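Local coordinates for uncharacterized protein (Corynebacterium glutamicum, PDB 2NSF), which catalyses, as a zinc-binding enzyme that depends on mycothiol, the isomerization of maleylpyruvate, at residues 35-49 with 162-176. Sequence-based numbering, arbitrary orientation.
Sequences LARLGTSHYSRQLSL and SREVWIHAVDLGAVA. With ZN (zinc ion), chain E; SO4 (sulfate ion), chain B.
Trp166 lies against the backbone of helix 35-49 at Gly39, whose CA sits over one face of the indole, 3.4 Å from the centroid of its five-membered ring, a CH-pi contact. With no side chain at Gly39, the indole packs directly on the backbone, and the helix axes approach to 7.9 Å, running in the same direction at 22°. The indole rim is fixed by a hydrogen bond from Trp166 NE1 to Leu35 O (3.1 Å). That donor stands above the carbonyl plane, on the face opposite the one used by Gly39 N. Further along, the His42 ring is slid off the six-membered ring of Trp166, with planes at 30° and little overlap. A water at the His42 ring edge joins His42 NE2 to Trp166 O.

Apolar packing accounts for much of the remainder. Val165 is a knob among Ala36, Gly39, Thr40 and Tyr43. A chi1 of 172° swings the Tyr43 ring away from its own backbone nitrogen and across the partner helix: Leu172 CD1 covers one ring face, 3.5 Å from Tyr43 CE1, and the ring edge meets the backbone at Ala169. Beyond the helical turns, Ala174, Val175 and Ala176 lie around Gln46.

Glu164 OE1 and His168 NE2 both bind zinc at 2.1 Å, joined by His72 and two waters. Asp171, in the second shell, orients the imidazole: its OD2 accepts from His168 ND1 (2.8 Å) through the anti lone pair. The arrangement is a near-parallel, knobs-into-holes helix pair within the N-terminal helical domain, backing the zinc site of this mycothiol-dependent isomerase.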
loop_
_atom_site.group_PDB
_atom_site.type_symbol
_atom_site.label_atom_id
_atom_site.label_comp_id
_atom_site.label_asym_id
_atom_site.label_seq_id
_atom_site.Cartn_x
_atom_site.Cartn_y
_atom_site.Cartn_z
ATOM N N LEU A 35 -13.153 2.471 -3.517
ATOM C CA LEU A 35 -11.771 2.571 -3.962
ATOM C C LEU A 35 -10.975 1.325 -3.598
ATOM O O LEU A 35 -10.127 0.885 -4.367
ATOM C CB LEU A 35 -11.100 3.815 -3.369
ATOM C CG LEU A 35 -11.389 5.128 -4.112
ATOM C CD1 LEU A 35 -10.858 6.294 -3.303
ATOM C CD2 LEU A 35 -10.747 5.095 -5.495
ATOM N N ALA A 36 -11.247 0.755 -2.426
ATOM C CA ALA A 36 -10.540 -0.454 -2.004
ATOM C C ALA A 36 -10.965 -1.620 -2.884
ATOM O O ALA A 36 -10.138 -2.446 -3.278
ATOM C CB ALA A 36 -10.840 -0.763 -0.535
ATOM N N ARG A 37 -12.258 -1.691 -3.186
ATOM C CA ARG A 37 -12.785 -2.753 -4.033
ATOM C C ARG A 37 -12.250 -2.604 -5.456
ATOM O O ARG A 37 -11.879 -3.587 -6.090
ATOM C CB ARG A 37 -14.315 -2.723 -4.034
ATOM C CG ARG A 37 -14.923 -3.189 -2.722
ATOM C CD ARG A 37 -16.421 -2.963 -2.684
ATOM N NE ARG A 37 -17.030 -3.627 -1.533
ATOM C CZ ARG A 37 -18.267 -3.400 -1.109
ATOM N NH1 ARG A 37 -19.039 -2.518 -1.735
ATOM N NH2 ARG A 37 -18.739 -4.061 -0.059
ATOM N N LEU A 38 -12.211 -1.371 -5.955
ATOM C CA LEU A 38 -11.699 -1.122 -7.302
ATOM C C LEU A 38 -10.230 -1.525 -7.399
ATOM O O LEU A 38 -9.801 -2.126 -8.388
ATOM C CB LEU A 38 -11.849 0.359 -7.664
ATOM C CG LEU A 38 -13.256 0.805 -8.070
ATOM C CD1 LEU A 38 -13.304 2.318 -8.184
ATOM C CD2 LEU A 38 -13.636 0.150 -9.396
ATOM N N GLY A 39 -9.464 -1.178 -6.371
ATOM C CA GLY A 39 -8.053 -1.518 -6.356
ATOM C C GLY A 39 -7.840 -3.017 -6.311
ATOM O O GLY A 39 -6.907 -3.544 -6.921
ATOM N N THR A 40 -8.707 -3.710 -5.583
ATOM C CA THR A 40 -8.603 -5.157 -5.464
ATOM C C THR A 40 -8.903 -5.804 -6.813
ATOM O O THR A 40 -8.202 -6.722 -7.230
ATOM C CB THR A 40 -9.570 -5.706 -4.400
ATOM O OG1 THR A 40 -9.294 -5.082 -3.137
ATOM C CG2 THR A 40 -9.397 -7.215 -4.255
ATOM N N SER A 41 -9.926 -5.312 -7.508
ATOM C CA SER A 41 -10.263 -5.869 -8.818
ATOM C C SER A 41 -9.131 -5.599 -9.803
ATOM O O SER A 41 -8.840 -6.427 -10.662
ATOM C CB SER A 41 -11.567 -5.266 -9.345
ATOM O OG SER A 41 -12.667 -5.632 -8.530
ATOM N N HIS A 42 -8.502 -4.433 -9.667
ATOM C CA HIS A 42 -7.382 -4.032 -10.515
ATOM C C HIS A 42 -6.214 -4.984 -10.270
ATOM O O HIS A 42 -5.591 -5.487 -11.209
ATOM C CB HIS A 42 -6.990 -2.586 -10.175
ATOM C CG HIS A 42 -5.759 -2.100 -10.873
ATOM N ND1 HIS A 42 -5.670 -1.983 -12.244
ATOM C CD2 HIS A 42 -4.576 -1.657 -10.382
ATOM C CE1 HIS A 42 -4.487 -1.489 -12.567
ATOM N NE2 HIS A 42 -3.804 -1.282 -11.454
ATOM N N TYR A 43 -5.921 -5.236 -8.998
ATOM C CA TYR A 43 -4.853 -6.156 -8.630
ATOM C C TYR A 43 -5.171 -7.561 -9.171
ATOM O O TYR A 43 -4.312 -8.218 -9.757
ATOM C CB TYR A 43 -4.712 -6.210 -7.102
ATOM C CG TYR A 43 -3.760 -7.280 -6.610
ATOM C CD1 TYR A 43 -2.389 -7.042 -6.523
ATOM C CD2 TYR A 43 -4.232 -8.545 -6.265
ATOM C CE1 TYR A 43 -1.508 -8.043 -6.100
ATOM C CE2 TYR A 43 -3.363 -9.551 -5.846
ATOM C CZ TYR A 43 -2.008 -9.291 -5.765
ATOM O OH TYR A 43 -1.144 -10.276 -5.349
ATOM N N SER A 44 -6.407 -8.007 -8.975
ATOM C CA SER A 44 -6.809 -9.339 -9.429
ATOM C C SER A 44 -6.682 -9.503 -10.941
ATOM O O SER A 44 -6.356 -10.589 -11.423
ATOM C CB SER A 44 -8.236 -9.648 -8.967
ATOM O OG SER A 44 -8.289 -9.752 -7.552
ATOM N N ARG A 45 -6.938 -8.439 -11.695
ATOM C CA ARG A 45 -6.792 -8.522 -13.147
ATOM C C ARG A 45 -5.325 -8.770 -13.497
ATOM O O ARG A 45 -5.016 -9.510 -14.433
ATOM C CB ARG A 45 -7.276 -7.234 -13.832
ATOM C CG ARG A 45 -8.786 -7.161 -14.011
ATOM C CD ARG A 45 -9.185 -6.023 -14.939
ATOM N NE ARG A 45 -8.945 -4.712 -14.349
ATOM C CZ ARG A 45 -9.785 -4.099 -13.521
ATOM N NH1 ARG A 45 -10.929 -4.679 -13.185
ATOM N NH2 ARG A 45 -9.482 -2.903 -13.040
ATOM N N GLN A 46 -4.418 -8.158 -12.744
ATOM C CA GLN A 46 -2.992 -8.338 -12.995
ATOM C C GLN A 46 -2.555 -9.754 -12.634
ATOM O O GLN A 46 -1.731 -10.349 -13.323
ATOM C CB GLN A 46 -2.171 -7.319 -12.199
ATOM C CG GLN A 46 -2.548 -5.877 -12.498
ATOM C CD GLN A 46 -2.545 -5.575 -13.985
ATOM O OE1 GLN A 46 -3.549 -5.127 -14.541
ATOM N NE2 GLN A 46 -1.418 -5.813 -14.635
ATOM N N LEU A 47 -3.105 -10.285 -11.546
ATOM C CA LEU A 47 -2.763 -11.639 -11.115
ATOM C C LEU A 47 -3.247 -12.628 -12.170
ATOM O O LEU A 47 -2.577 -13.620 -12.469
ATOM C CB LEU A 47 -3.426 -11.949 -9.769
ATOM C CG LEU A 47 -3.184 -13.351 -9.194
ATOM C CD1 LEU A 47 -1.686 -13.630 -9.080
ATOM C CD2 LEU A 47 -3.856 -13.457 -7.835
ATOM N N SER A 48 -4.417 -12.350 -12.737
ATOM C CA SER A 48 -4.989 -13.212 -13.765
ATOM C C SER A 48 -4.093 -13.245 -15.002
ATOM O O SER A 48 -4.010 -14.263 -15.693
ATOM C CB SER A 48 -6.391 -12.722 -14.143
ATOM O OG SER A 48 -6.994 -13.587 -15.090
ATOM N N LEU A 49 -3.413 -12.136 -15.279
ATOM C CA LEU A 49 -2.528 -12.073 -16.439
ATOM C C LEU A 49 -1.256 -12.884 -16.241
ATOM O O LEU A 49 -0.689 -13.399 -17.202
ATOM C CB LEU A 49 -2.160 -10.622 -16.759
ATOM C CG LEU A 49 -3.278 -9.758 -17.346
ATOM C CD1 LEU A 49 -2.764 -8.340 -17.532
ATOM C CD2 LEU A 49 -3.743 -10.338 -18.675
ATOM N N SER A 162 -6.163 -0.324 0.436
ATOM C CA SER A 162 -6.006 0.380 -0.835
ATOM C C SER A 162 -4.529 0.558 -1.191
ATOM O O SER A 162 -4.142 0.368 -2.346
ATOM C CB SER A 162 -6.700 1.749 -0.785
ATOM O OG SER A 162 -8.113 1.608 -0.720
ATOM N N ARG A 163 -3.698 0.932 -0.216
ATOM C CA ARG A 163 -2.269 1.099 -0.487
ATOM C C ARG A 163 -1.696 -0.200 -1.038
ATOM O O ARG A 163 -0.918 -0.207 -1.991
ATOM C CB ARG A 163 -1.484 1.444 0.786
ATOM C CG ARG A 163 -1.801 2.770 1.421
ATOM C CD ARG A 163 -0.842 3.038 2.581
ATOM N NE ARG A 163 -0.770 1.901 3.501
ATOM C CZ ARG A 163 -0.524 2.011 4.802
ATOM N NH1 ARG A 163 -0.318 3.209 5.339
ATOM N NH2 ARG A 163 -0.507 0.928 5.571
ATOM N N GLU A 164 -2.082 -1.304 -0.410
ATOM C CA GLU A 164 -1.593 -2.612 -0.812
ATOM C C GLU A 164 -2.000 -3.030 -2.216
ATOM O O GLU A 164 -1.145 -3.348 -3.042
ATOM C CB GLU A 164 -2.082 -3.685 0.165
ATOM C CG GLU A 164 -1.598 -3.524 1.596
ATOM C CD GLU A 164 -0.095 -3.649 1.734
ATOM O OE1 GLU A 164 0.511 -4.514 1.064
ATOM O OE2 GLU A 164 0.486 -2.891 2.536
ATOM N N VAL A 165 -3.300 -3.044 -2.488
ATOM C CA VAL A 165 -3.761 -3.492 -3.793
ATOM C C VAL A 165 -3.390 -2.600 -4.971
ATOM O O VAL A 165 -3.040 -3.106 -6.035
ATOM C CB VAL A 165 -5.296 -3.748 -3.798
ATOM C CG1 VAL A 165 -5.618 -4.953 -2.916
ATOM C CG2 VAL A 165 -6.047 -2.522 -3.309
ATOM N N TRP A 166 -3.448 -1.284 -4.798
ATOM C CA TRP A 166 -3.105 -0.401 -5.906
ATOM C C TRP A 166 -1.619 -0.401 -6.219
ATOM O O TRP A 166 -1.228 -0.310 -7.385
ATOM C CB TRP A 166 -3.577 1.032 -5.633
ATOM C CG TRP A 166 -5.054 1.217 -5.813
ATOM C CD1 TRP A 166 -5.990 1.364 -4.833
ATOM C CD2 TRP A 166 -5.764 1.276 -7.059
ATOM N NE1 TRP A 166 -7.241 1.514 -5.389
ATOM C CE2 TRP A 166 -7.130 1.462 -6.754
ATOM C CE3 TRP A 166 -5.376 1.186 -8.405
ATOM C CZ2 TRP A 166 -8.116 1.562 -7.747
ATOM C CZ3 TRP A 166 -6.361 1.284 -9.398
ATOM C CH2 TRP A 166 -7.713 1.470 -9.059
ATOM N N ILE A 167 -0.781 -0.510 -5.192
ATOM C CA ILE A 167 0.649 -0.522 -5.423
ATOM C C ILE A 167 1.170 -1.909 -5.780
ATOM O O ILE A 167 1.963 -2.049 -6.709
ATOM C CB ILE A 167 1.437 0.005 -4.211
ATOM C CG1 ILE A 167 1.036 1.460 -3.928
ATOM C CG2 ILE A 167 2.932 -0.091 -4.494
ATOM C CD1 ILE A 167 1.663 2.047 -2.672
ATOM N N HIS A 168 0.745 -2.939 -5.055
ATOM C CA HIS A 168 1.225 -4.275 -5.376
ATOM C C HIS A 168 0.738 -4.749 -6.737
ATOM O O HIS A 168 1.286 -5.694 -7.297
ATOM C CB HIS A 168 0.863 -5.272 -4.273
ATOM C CG HIS A 168 1.683 -5.092 -3.032
ATOM N ND1 HIS A 168 3.025 -4.788 -3.077
ATOM C CD2 HIS A 168 1.356 -5.164 -1.721
ATOM C CE1 HIS A 168 3.492 -4.675 -1.846
ATOM N NE2 HIS A 168 2.500 -4.899 -1.007
ATOM N N ALA A 169 -0.281 -4.091 -7.280
ATOM C CA ALA A 169 -0.767 -4.454 -8.609
ATOM C C ALA A 169 0.383 -4.164 -9.571
ATOM O O ALA A 169 0.605 -4.894 -10.538
ATOM C CB ALA A 169 -1.988 -3.624 -8.977
ATOM N N VAL A 170 1.124 -3.094 -9.297
ATOM C CA VAL A 170 2.260 -2.735 -10.141
ATOM C C VAL A 170 3.406 -3.717 -9.940
ATOM O O VAL A 170 4.041 -4.146 -10.902
ATOM C CB VAL A 170 2.784 -1.318 -9.819
ATOM C CG1 VAL A 170 3.893 -0.943 -10.788
ATOM C CG2 VAL A 170 1.648 -0.321 -9.887
ATOM N N ASP A 171 3.654 -4.081 -8.683
ATOM C CA ASP A 171 4.738 -4.998 -8.341
ATOM C C ASP A 171 4.615 -6.380 -8.980
ATOM O O ASP A 171 5.613 -7.092 -9.115
ATOM C CB ASP A 171 4.842 -5.155 -6.823
ATOM C CG ASP A 171 5.169 -3.851 -6.117
ATOM O OD1 ASP A 171 5.843 -2.990 -6.725
ATOM O OD2 ASP A 171 4.763 -3.694 -4.947
ATOM N N LEU A 172 3.400 -6.765 -9.362
ATOM C CA LEU A 172 3.194 -8.068 -9.994
ATOM C C LEU A 172 3.956 -8.175 -11.309
ATOM O O LEU A 172 4.258 -9.270 -11.769
ATOM C CB LEU A 172 1.704 -8.322 -10.231
ATOM C CG LEU A 172 0.942 -8.846 -9.013
ATOM C CD1 LEU A 172 -0.540 -8.924 -9.326
ATOM C CD2 LEU A 172 1.496 -10.217 -8.622
ATOM N N GLY A 173 4.262 -7.035 -11.916
ATOM C CA GLY A 173 5.013 -7.056 -13.157
ATOM C C GLY A 173 4.241 -7.457 -14.398
ATOM O O GLY A 173 4.799 -8.080 -15.305
ATOM N N ALA A 174 2.958 -7.120 -14.433
ATOM C CA ALA A 174 2.124 -7.412 -15.591
ATOM C C ALA A 174 2.035 -6.098 -16.367
ATOM O O ALA A 174 3.021 -5.676 -16.959
ATOM C CB ALA A 174 0.745 -7.878 -15.151
ATOM N N VAL A 175 0.879 -5.440 -16.346
ATOM C CA VAL A 175 0.743 -4.175 -17.071
ATOM C C VAL A 175 0.297 -2.982 -16.224
ATOM O O VAL A 175 0.162 -1.877 -16.746
ATOM C CB VAL A 175 -0.244 -4.302 -18.260
ATOM C CG1 VAL A 175 0.238 -5.367 -19.222
ATOM C CG2 VAL A 175 -1.642 -4.614 -17.753
ATOM N N ALA A 176 0.075 -3.192 -14.930
ATOM C CA ALA A 176 -0.365 -2.102 -14.059
ATOM C C ALA A 176 0.725 -1.052 -13.857
ATOM O O ALA A 176 1.916 -1.368 -13.849
ATOM C CB ALA A 176 -0.821 -2.654 -12.711
HETATM ZN ZN ZN E . 2.621 -4.788 1.126
HETATM S S SO4 B . 0.845 2.038 8.841
HETATM O O1 SO4 B . 0.811 2.252 10.300
HETATM O O2 SO4 B . 0.356 0.690 8.524
HETATM O O3 SO4 B . 2.229 2.176 8.372
HETATM O O4 SO4 B . -0.017 3.029 8.175
HETATM O O HOH W 1 -1.656 0.184 -10.239
HETATM O O HOH W 2 2.767 -4.012 3.167
HETATM O O HOH W 3 3.168 -2.457 0.693
#